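Local coordinates for protein nucleoporin NUP170 (Chaetomium thermophilum, PDB 5HAX) that probably serves as a scaffold component of the nuclear pore complex, built from a beta-propeller joined to an alpha-helical region, at residues A[94-99]-A[155-160]; A[353-358]-A[429-434]; A[466-471]-A[598-603]. All blocks are in the same frame, centred on the assembly; numbering follows the deposited sequence.

Contact 1 (A[94-99]-A[155-160])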
loop_
_atom_site.group_PDB
_atom_site.type_symbol
_atom_site.label_atom_id
_atom_site.label_comp_id
_atom_site.label_asym_id
_atom_site.label_seq_id
_atom_site.Cartn_x
_atom_site.Cartn_y
_atom_site.Cartn_z
ATOM N N LEU A 94 14.595 17.635 12.887
ATOM C CA LEU A 94 13.945 16.352 12.655
ATOM C C LEU A 94 13.685 15.659 13.986
ATOM O O LEU A 94 14.396 15.888 14.969
ATOM C CB LEU A 94 14.805 15.442 11.773
ATOM C CG LEU A 94 15.094 15.842 10.323
ATOM C CD1 LEU A 94 15.967 17.086 10.234
ATOM C CD2 LEU A 94 15.765 14.682 9.603
ATOM N N TRP A 95 12.669 14.798 14.017
ATOM C CA TRP A 95 12.389 14.037 15.228
ATOM C C TRP A 95 11.512 12.837 14.901
ATOM O O TRP A 95 10.704 12.871 13.970
ATOM C CB TRP A 95 11.722 14.909 16.299
ATOM C CG TRP A 95 10.271 15.211 16.054
ATOM C CD1 TRP A 95 9.197 14.503 16.513
ATOM C CD2 TRP A 95 9.736 16.313 15.311
ATOM N NE1 TRP A 95 8.027 15.093 16.097
ATOM C CE2 TRP A 95 8.331 16.206 15.357
ATOM C CE3 TRP A 95 10.308 17.378 14.608
ATOM C CZ2 TRP A 95 7.493 17.120 14.726
ATOM C CZ3 TRP A 95 9.472 18.285 13.984
ATOM C CH2 TRP A 95 8.080 18.150 14.047
ATOM N N ASP A 96 11.692 11.775 15.686
ATOM C CA ASP A 96 10.904 10.552 15.567
ATOM C C ASP A 96 9.580 10.749 16.298
ATOM O O ASP A 96 9.549 10.820 17.531
ATOM C CB ASP A 96 11.692 9.377 16.141
ATOM C CG ASP A 96 10.857 8.122 16.296
ATOM O OD1 ASP A 96 9.893 7.932 15.526
ATOM O OD2 ASP A 96 11.174 7.317 17.195
ATOM N N TYR A 97 8.481 10.835 15.545
ATOM C CA TYR A 97 7.187 11.130 16.150
ATOM C C TYR A 97 6.559 9.925 16.838
ATOM O O TYR A 97 5.596 10.102 17.590
ATOM C CB TYR A 97 6.218 11.693 15.104
ATOM C CG TYR A 97 5.875 10.758 13.959
ATOM C CD1 TYR A 97 4.980 9.710 14.132
ATOM C CD2 TYR A 97 6.428 10.944 12.699
ATOM C CE1 TYR A 97 4.660 8.864 13.087
ATOM C CE2 TYR A 97 6.110 10.105 11.648
ATOM C CZ TYR A 97 5.229 9.067 11.848
ATOM O OH TYR A 97 4.915 8.231 10.803
ATOM N N THR A 98 7.070 8.714 16.608
ATOM C CA THR A 98 6.582 7.550 17.337
ATOM C C THR A 98 7.125 7.497 18.758
ATOM O O THR A 98 6.523 6.844 19.617
ATOM C CB THR A 98 6.960 6.256 16.606
ATOM O OG1 THR A 98 8.360 6.002 16.763
ATOM C CG2 THR A 98 6.617 6.347 15.121
ATOM N N HIS A 99 8.243 8.172 19.019
ATOM C CA HIS A 99 8.869 8.191 20.332
ATOM C C HIS A 99 8.086 9.108 21.274
ATOM O O HIS A 99 7.664 10.195 20.870
ATOM C CB HIS A 99 10.315 8.668 20.211
ATOM C CG HIS A 99 11.132 8.461 21.448
ATOM N ND1 HIS A 99 11.019 9.272 22.555
ATOM C CD2 HIS A 99 12.084 7.546 21.746
ATOM C CE1 HIS A 99 11.859 8.860 23.487
ATOM N NE2 HIS A 99 12.518 7.814 23.021
ATOM N N SER A 155 13.167 -0.641 19.649
ATOM C CA SER A 155 11.834 -0.133 19.956
ATOM C C SER A 155 10.902 -0.156 18.755
ATOM O O SER A 155 9.681 -0.125 18.939
ATOM C CB SER A 155 11.933 1.296 20.492
ATOM O OG SER A 155 12.985 1.417 21.433
ATOM N N GLY A 156 11.443 -0.210 17.543
ATOM C CA GLY A 156 10.643 -0.184 16.338
ATOM C C GLY A 156 10.601 1.154 15.633
ATOM O O GLY A 156 9.698 1.370 14.819
ATOM N N SER A 157 11.542 2.051 15.922
ATOM C CA SER A 157 11.614 3.360 15.290
ATOM C C SER A 157 13.045 3.604 14.837
ATOM O O SER A 157 13.986 3.397 15.609
ATOM C CB SER A 157 11.156 4.462 16.248
ATOM O OG SER A 157 11.975 4.509 17.403
ATOM N N LYS A 158 13.199 4.052 13.593
ATOM C CA LYS A 158 14.514 4.135 12.973
ATOM C C LYS A 158 15.410 5.118 13.720
ATOM O O LYS A 158 14.971 6.194 14.136
ATOM C CB LYS A 158 14.377 4.559 11.508
ATOM C CG LYS A 158 13.357 3.752 10.698
ATOM C CD LYS A 158 13.850 2.346 10.388
ATOM C CE LYS A 158 12.717 1.454 9.890
ATOM N NZ LYS A 158 12.005 2.023 8.710
ATOM N N SER A 159 16.674 4.735 13.896
ATOM C CA SER A 159 17.698 5.622 14.437
ATOM C C SER A 159 18.324 6.395 13.285
ATOM O O SER A 159 18.823 5.793 12.329
ATOM C CB SER A 159 18.764 4.830 15.194
ATOM O OG SER A 159 19.894 5.639 15.466
ATOM N N LEU A 160 18.312 7.722 13.380
ATOM C CA LEU A 160 18.691 8.595 12.276
ATOM C C LEU A 160 19.987 9.322 12.612
ATOM O O LEU A 160 20.061 10.034 13.620
ATOM C CB LEU A 160 17.572 9.593 11.978
ATOM C CG LEU A 160 17.628 10.263 10.605
ATOM C CD1 LEU A 160 16.225 10.602 10.135
ATOM C CD2 LEU A 160 18.495 11.512 10.642
HETATM O O HOH W 1 10.633 6.102 13.474
#

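Contact 2 (A[353-358]-A[429-434])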
loop_
_atom_site.group_PDB
_atom_site.type_symbol
_atom_site.label_atom_id
_atom_site.label_comp_id
_atom_site.label_asym_id
_atom_site.label_seq_id
_atom_site.Cartn_x
_atom_site.Cartn_y
_atom_site.Cartn_z
ATOM N N GLU A 353 -23.508 12.299 1.634
ATOM C CA GLU A 353 -23.646 12.381 3.084
ATOM C C GLU A 353 -22.574 13.283 3.686
ATOM O O GLU A 353 -21.380 13.109 3.426
ATOM C CB GLU A 353 -23.555 10.984 3.699
ATOM C CG GLU A 353 -24.686 10.646 4.656
ATOM C CD GLU A 353 -24.376 9.436 5.518
ATOM O OE1 GLU A 353 -23.471 9.530 6.373
ATOM O OE2 GLU A 353 -25.035 8.391 5.338
ATOM N N SER A 354 -23.010 14.249 4.497
ATOM C CA SER A 354 -22.120 15.115 5.253
ATOM C C SER A 354 -21.915 14.571 6.660
ATOM O O SER A 354 -22.727 13.790 7.165
ATOM C CB SER A 354 -22.693 16.530 5.321
ATOM O OG SER A 354 -22.440 17.246 4.123
ATOM N N PRO A 355 -20.830 14.966 7.326
ATOM C CA PRO A 355 -20.593 14.489 8.694
ATOM C C PRO A 355 -21.597 15.087 9.669
ATOM O O PRO A 355 -21.993 16.249 9.544
ATOM C CB PRO A 355 -19.166 14.965 8.992
ATOM C CG PRO A 355 -18.980 16.157 8.106
ATOM C CD PRO A 355 -19.773 15.884 6.864
ATOM N N THR A 356 -22.009 14.280 10.647
ATOM C CA THR A 356 -23.008 14.696 11.622
ATOM C C THR A 356 -22.658 14.155 13.000
ATOM O O THR A 356 -22.075 13.077 13.136
ATOM C CB THR A 356 -24.416 14.219 11.234
ATOM O OG1 THR A 356 -24.401 12.803 11.010
ATOM C CG2 THR A 356 -24.896 14.926 9.975
ATOM N N ARG A 357 -23.026 14.929 14.025
ATOM C CA ARG A 357 -22.887 14.474 15.404
ATOM C C ARG A 357 -23.874 13.354 15.708
ATOM O O ARG A 357 -23.513 12.340 16.319
ATOM C CB ARG A 357 -23.092 15.651 16.361
ATOM C CG ARG A 357 -23.174 15.273 17.835
ATOM C CD ARG A 357 -23.357 16.503 18.715
ATOM N NE ARG A 357 -23.523 16.150 20.123
ATOM C CZ ARG A 357 -24.684 15.826 20.686
ATOM N NH1 ARG A 357 -25.799 15.803 19.967
ATOM N NH2 ARG A 357 -24.729 15.517 21.975
ATOM N N ILE A 358 -25.127 13.524 15.291
ATOM C CA ILE A 358 -26.180 12.532 15.481
ATOM C C ILE A 358 -26.290 11.694 14.215
ATOM O O ILE A 358 -26.161 12.214 13.097
ATOM C CB ILE A 358 -27.521 13.216 15.819
ATOM C CG1 ILE A 358 -27.500 13.714 17.268
ATOM C CG2 ILE A 358 -28.697 12.264 15.611
ATOM C CD1 ILE A 358 -28.603 14.699 17.597
ATOM N N GLY A 429 -16.927 4.523 2.622
ATOM C CA GLY A 429 -16.424 5.823 3.011
ATOM C C GLY A 429 -16.773 6.167 4.447
ATOM O O GLY A 429 -17.655 5.567 5.061
ATOM N N THR A 430 -16.055 7.158 4.973
ATOM C CA THR A 430 -16.295 7.645 6.326
ATOM C C THR A 430 -15.682 9.031 6.479
ATOM O O THR A 430 -14.784 9.420 5.727
ATOM C CB THR A 430 -15.721 6.691 7.382
ATOM O OG1 THR A 430 -16.118 7.123 8.690
ATOM C CG2 THR A 430 -14.198 6.639 7.303
ATOM N N TRP A 431 -16.177 9.761 7.478
ATOM C CA TRP A 431 -15.694 11.095 7.824
ATOM C C TRP A 431 -14.966 11.036 9.160
ATOM O O TRP A 431 -15.558 10.643 10.171
ATOM C CB TRP A 431 -16.847 12.092 7.919
ATOM C CG TRP A 431 -17.375 12.572 6.614
ATOM C CD1 TRP A 431 -18.477 12.110 5.958
ATOM C CD2 TRP A 431 -16.839 13.628 5.810
ATOM N NE1 TRP A 431 -18.659 12.810 4.790
ATOM C CE2 TRP A 431 -17.666 13.748 4.675
ATOM C CE3 TRP A 431 -15.739 14.482 5.937
ATOM C CZ2 TRP A 431 -17.429 14.686 3.674
ATOM C CZ3 TRP A 431 -15.503 15.414 4.940
ATOM C CH2 TRP A 431 -16.344 15.508 3.823
ATOM N N ILE A 432 -13.703 11.453 9.170
ATOM C CA ILE A 432 -12.904 11.543 10.390
ATOM C C ILE A 432 -12.758 13.017 10.737
ATOM O O ILE A 432 -12.220 13.799 9.943
ATOM C CB ILE A 432 -11.536 10.867 10.223
ATOM C CG1 ILE A 432 -11.725 9.351 10.113
ATOM C CG2 ILE A 432 -10.620 11.207 11.399
ATOM C CD1 ILE A 432 -10.500 8.611 9.647
ATOM N N GLU A 433 -13.226 13.390 11.925
ATOM C CA GLU A 433 -13.205 14.777 12.366
ATOM C C GLU A 433 -11.909 15.072 13.111
ATOM O O GLU A 433 -11.504 14.310 13.994
ATOM C CB GLU A 433 -14.406 15.073 13.266
ATOM C CG GLU A 433 -14.491 16.525 13.717
ATOM C CD GLU A 433 -15.760 16.825 14.491
ATOM O OE1 GLU A 433 -16.537 15.883 14.754
ATOM O OE2 GLU A 433 -15.981 18.006 14.836
ATOM N N LEU A 434 -11.263 16.173 12.741
ATOM C CA LEU A 434 -10.131 16.715 13.475
ATOM C C LEU A 434 -10.597 17.900 14.312
ATOM O O LEU A 434 -11.500 18.643 13.919
ATOM C CB LEU A 434 -9.015 17.148 12.519
ATOM C CG LEU A 434 -8.492 16.073 11.559
ATOM C CD1 LEU A 434 -7.479 16.674 10.593
ATOM C CD2 LEU A 434 -7.883 14.895 12.316
#

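Contact 3 (A[466-471]-A[598-603])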
loop_
_atom_site.group_PDB
_atom_site.type_symbol
_atom_site.label_atom_id
_atom_site.label_comp_id
_atom_site.label_asym_id
_atom_site.label_seq_id
_atom_site.Cartn_x
_atom_site.Cartn_y
_atom_site.Cartn_z
ATOM N N GLN A 466 -5.015 -10.337 3.790
ATOM C CA GLN A 466 -5.381 -9.965 5.153
ATOM C C GLN A 466 -4.387 -10.483 6.186
ATOM O O GLN A 466 -4.202 -9.856 7.235
ATOM C CB GLN A 466 -6.778 -10.495 5.488
ATOM C CG GLN A 466 -7.918 -9.770 4.795
ATOM C CD GLN A 466 -9.272 -10.345 5.167
ATOM O OE1 GLN A 466 -9.907 -9.897 6.122
ATOM N NE2 GLN A 466 -9.717 -11.348 4.416
ATOM N N PHE A 467 -3.739 -11.617 5.909
ATOM C CA PHE A 467 -2.878 -12.285 6.881
ATOM C C PHE A 467 -1.422 -12.355 6.437
ATOM O O PHE A 467 -0.612 -13.001 7.114
ATOM C CB PHE A 467 -3.413 -13.694 7.156
ATOM C CG PHE A 467 -4.912 -13.768 7.187
ATOM C CD1 PHE A 467 -5.623 -13.214 8.237
ATOM C CD2 PHE A 467 -5.610 -14.377 6.159
ATOM C CE1 PHE A 467 -7.002 -13.272 8.265
ATOM C CE2 PHE A 467 -6.991 -14.440 6.182
ATOM C CZ PHE A 467 -7.687 -13.885 7.236
ATOM N N ASP A 468 -1.064 -11.707 5.327
ATOM C CA ASP A 468 0.308 -11.691 4.830
ATOM C C ASP A 468 1.030 -10.375 5.069
ATOM O O ASP A 468 2.260 -10.371 5.152
ATOM C CB ASP A 468 0.334 -11.992 3.326
ATOM C CG ASP A 468 0.502 -13.467 3.026
ATOM O OD1 ASP A 468 1.352 -14.120 3.669
ATOM O OD2 ASP A 468 -0.218 -13.972 2.143
ATOM N N GLN A 469 0.301 -9.267 5.168
ATOM C CA GLN A 469 0.888 -7.957 5.407
ATOM C C GLN A 469 -0.043 -7.171 6.317
ATOM O O GLN A 469 -1.266 -7.287 6.210
ATOM C CB GLN A 469 1.122 -7.202 4.090
ATOM C CG GLN A 469 -0.131 -7.017 3.245
ATOM C CD GLN A 469 0.179 -6.532 1.837
ATOM O OE1 GLN A 469 -0.148 -5.402 1.472
ATOM N NE2 GLN A 469 0.807 -7.388 1.039
ATOM N N VAL A 470 0.541 -6.386 7.218
ATOM C CA VAL A 470 -0.243 -5.641 8.202
ATOM C C VAL A 470 -1.176 -4.680 7.475
ATOM O O VAL A 470 -0.907 -4.309 6.322
ATOM C CB VAL A 470 0.661 -4.882 9.188
ATOM C CG1 VAL A 470 1.462 -5.859 10.035
ATOM C CG2 VAL A 470 1.581 -3.916 8.451
ATOM N N PRO A 471 -2.279 -4.262 8.095
ATOM C CA PRO A 471 -3.148 -3.270 7.454
ATOM C C PRO A 471 -2.413 -1.954 7.248
ATOM O O PRO A 471 -1.583 -1.552 8.066
ATOM C CB PRO A 471 -4.310 -3.117 8.444
ATOM C CG PRO A 471 -4.238 -4.310 9.334
ATOM C CD PRO A 471 -2.797 -4.691 9.403
ATOM N N LEU A 598 -3.160 -18.313 3.638
ATOM C CA LEU A 598 -2.078 -18.416 4.613
ATOM C C LEU A 598 -0.756 -18.816 3.963
ATOM O O LEU A 598 0.312 -18.497 4.499
ATOM C CB LEU A 598 -2.441 -19.416 5.711
ATOM C CG LEU A 598 -3.553 -19.038 6.691
ATOM C CD1 LEU A 598 -3.765 -20.180 7.674
ATOM C CD2 LEU A 598 -3.249 -17.742 7.434
ATOM N N VAL A 599 -0.797 -19.507 2.819
ATOM C CA VAL A 599 0.404 -20.031 2.180
ATOM C C VAL A 599 0.618 -19.463 0.779
ATOM O O VAL A 599 1.458 -19.971 0.033
ATOM C CB VAL A 599 0.381 -21.573 2.132
ATOM C CG1 VAL A 599 0.254 -22.150 3.533
ATOM C CG2 VAL A 599 -0.738 -22.077 1.227
ATOM N N ARG A 600 -0.116 -18.411 0.402
ATOM C CA ARG A 600 -0.027 -17.913 -0.968
ATOM C C ARG A 600 1.376 -17.417 -1.307
ATOM O O ARG A 600 1.810 -17.534 -2.459
ATOM C CB ARG A 600 -1.054 -16.801 -1.192
ATOM C CG ARG A 600 -0.696 -15.479 -0.543
ATOM C CD ARG A 600 -1.912 -14.573 -0.410
ATOM N NE ARG A 600 -2.576 -14.333 -1.691
ATOM C CZ ARG A 600 -2.297 -13.323 -2.514
ATOM N NH1 ARG A 600 -2.965 -13.195 -3.653
ATOM N NH2 ARG A 600 -1.357 -12.438 -2.206
ATOM N N THR A 601 2.102 -16.872 -0.327
ATOM C CA THR A 601 3.468 -16.422 -0.573
ATOM C C THR A 601 4.451 -17.577 -0.734
ATOM O O THR A 601 5.575 -17.347 -1.192
ATOM C CB THR A 601 3.953 -15.520 0.566
ATOM O OG1 THR A 601 3.984 -16.265 1.791
ATOM C CG2 THR A 601 3.043 -14.309 0.730
ATOM N N LEU A 602 4.054 -18.799 -0.377
ATOM C CA LEU A 602 4.928 -19.969 -0.383
ATOM C C LEU A 602 4.701 -20.873 -1.586
ATOM O O LEU A 602 5.658 -21.252 -2.266
ATOM C CB LEU A 602 4.704 -20.784 0.897
ATOM C CG LEU A 602 5.771 -20.733 1.986
ATOM C CD1 LEU A 602 6.123 -19.301 2.336
ATOM C CD2 LEU A 602 5.275 -21.481 3.216
ATOM N N TRP A 603 3.437 -21.202 -1.856
ATOM C CA TRP A 603 3.049 -22.303 -2.731
ATOM C C TRP A 603 3.908 -22.425 -3.987
ATOM O O TRP A 603 4.607 -23.427 -4.180
ATOM C CB TRP A 603 1.574 -22.122 -3.101
ATOM C CG TRP A 603 0.915 -23.350 -3.630
ATOM C CD1 TRP A 603 0.561 -23.595 -4.922
ATOM C CD2 TRP A 603 0.520 -24.503 -2.878
ATOM N NE1 TRP A 603 -0.034 -24.829 -5.024
ATOM C CE2 TRP A 603 -0.069 -25.407 -3.782
ATOM C CE3 TRP A 603 0.605 -24.857 -1.528
ATOM C CZ2 TRP A 603 -0.569 -26.644 -3.382
ATOM C CZ3 TRP A 603 0.108 -26.088 -1.133
ATOM C CH2 TRP A 603 -0.470 -26.965 -2.057
HETATM O O HOH W 2 1.455 -16.739 2.722
HETATM O O HOH W 3 0.598 -12.020 -0.460
#

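Contact 1 (A[94-99]-A[155-160])
Two first torsions bring Asp96 and Ser157 together: Asp96 swings CG opposite its backbone N (chi1 169°), setting OD2 beside Ser157, and Ser157 turns OG into the position between its own N and carbonyl carbon (chi1 61°), facing that carboxylate. Ser157 OG then donates a weak hydrogen bond of 2.9 Å to Asp96 OD2. OD1 is engaged within its own segment. Thr98 OG1 gives Asp96 OD1 a 2.8 Å bond from the syn side, nearly in the carboxylate plane, while Thr98 N reaches Asp96 OD1 from well above that plane at 3.1 Å. The second of these closes an Asx turn, laid over the type I beta turn that runs from Asp96 to His99 where the strand 91-96 ends. The same Thr98 OG1 also rests 3.2 Å from Ser157 CB, so the serine is fitted against both the acid and the threonine. A water sits between the segments: it is hydrogen-bonded to Asp96 OD1 at 2.8 Å and accepts a weak bond from Lys158 N. Further along the strands, Leu94 and Leu160 meet through their methyls, CD2 of Leu94 lying 4.1 Å from CD1 of Leu160 with the two side chains crossing at about a right angle. Phe78 packs on Leu94, and Tyr83 and Val148 on Leu160, so this part belongs to the apolar layer between two sheets, consistent with neighbouring propeller blades, strand 91-96 lying in one and strand 159-170 in the next. Thr98 holds OD1 with two bonds of its own turn; the polar link across is light, because the Ser157 bond to OD2 and the water's bond to Lys158 N are both weak, and it lies beside an apolar contact.

Contact 2 (A[353-358]-A[429-434])
The 353-358 segment has no regular structure and passes beside strand 427-433, coming nearest where the CA of Pro355 lies 6.0 Å from the CA of Trp431. The indole does most of the work. Trp431 has its CG opposite the carbonyl carbon, beside the backbone N; this carries the indole to the loop, and chi2 of 98° turns one face to Pro355. Pro355 CD sits almost squarely above the five-membered ring, 3.8 Å from its centroid and 11° off the normal, a clear CH-pi contact; CB of Pro355 continues the cover over CG of Trp431 at 3.8 Å. At the ring's edge, Trp431 NE1 donates to the backbone O of Glu353 across 3.1 Å, a moderately bent bond (150° at the hydrogen) with the oxygen tilted somewhat out of the indole plane. One tryptophan thus grips two residues of the loop, by its face and by its N-H. Around the indole lie Met40, Leu377 and Met403, and the ring of Phe405 meets it as well. The loop leads from strand 341-348 of one sheet to strand 380-386 of the next, and is held against the sheet it leads into, as between successive blades of a beta-propeller.

Contact 3 (A[466-471]-A[598-603])
Asp468 lays its carboxylate against Arg600 and Thr601, overlapping their carbon atoms rather than a charged group. OD2 of Asp468 is 3.1 Å from CG of Arg600, and OD1 of Asp468 is 3.4 Å from the methyl CG2 of Thr601, which comes at it from the opposite direction. The arginine leaves its backbone with CG between N and the carbonyl carbon (chi1 74°) and bends again at chi3; the chain runs past the acid with its CG and CD against OD2. NE of Arg600 is still 4.5 Å from OD2 of Asp468, too far for a salt bridge, and the two flat groups are turned 48° apart. Two waters join the segments. One hydrogen-bonds Asp468 OD1 at 2.8 Å, accepts from Thr601 N at 3.1 Å and gives a weak bond to Leu598 O; the second lies in the plane of the guanidinium, accepting from Arg600 NH2 at 2.7 Å and bonding Asp468 OD2 weakly. Here a loop of the propeller region, leading into strand 473-478, meets the helical region. The segment 598-603 lies on the C-terminal part of helix 586-599 and what follows it, Val599 O taking both Leu602 N and Trp603 N. Lys624, on helix 622-640, adds a long, weak ion pair to Asp468 OD1, and Arg600 NH2 donates to Ala452 O, a further tie to the propeller side. Beside the polar cluster, Leu598 reaches back with CD2 to 4.1 Å from CB of Phe467. The ring of Phe467 has CB of Gln466 over one face and meets Tyr594 of helix 586-599 edge-to-face.

How the contacts relate
Contacts 1, 2 and 3 stand well apart. The centres of contacts 1 and 2 are about 32 Å apart, and their nearest atoms about 14 Å. Between contacts 1 and 3 the centres are about 27 Å apart, and between contacts 2 and 3 about 33 Å. The first two lie wholly within the propeller but at different places: contact 1 joins the sheet of 73-107 to that of 114-170, whereas contact 2 ties an inter-sheet loop to the sheet containing strand 427-433. Along the chain the three follow one another in series, none nested in another, and contact 3, the last, is the one of the three that joins the two family regions, propeller and helical.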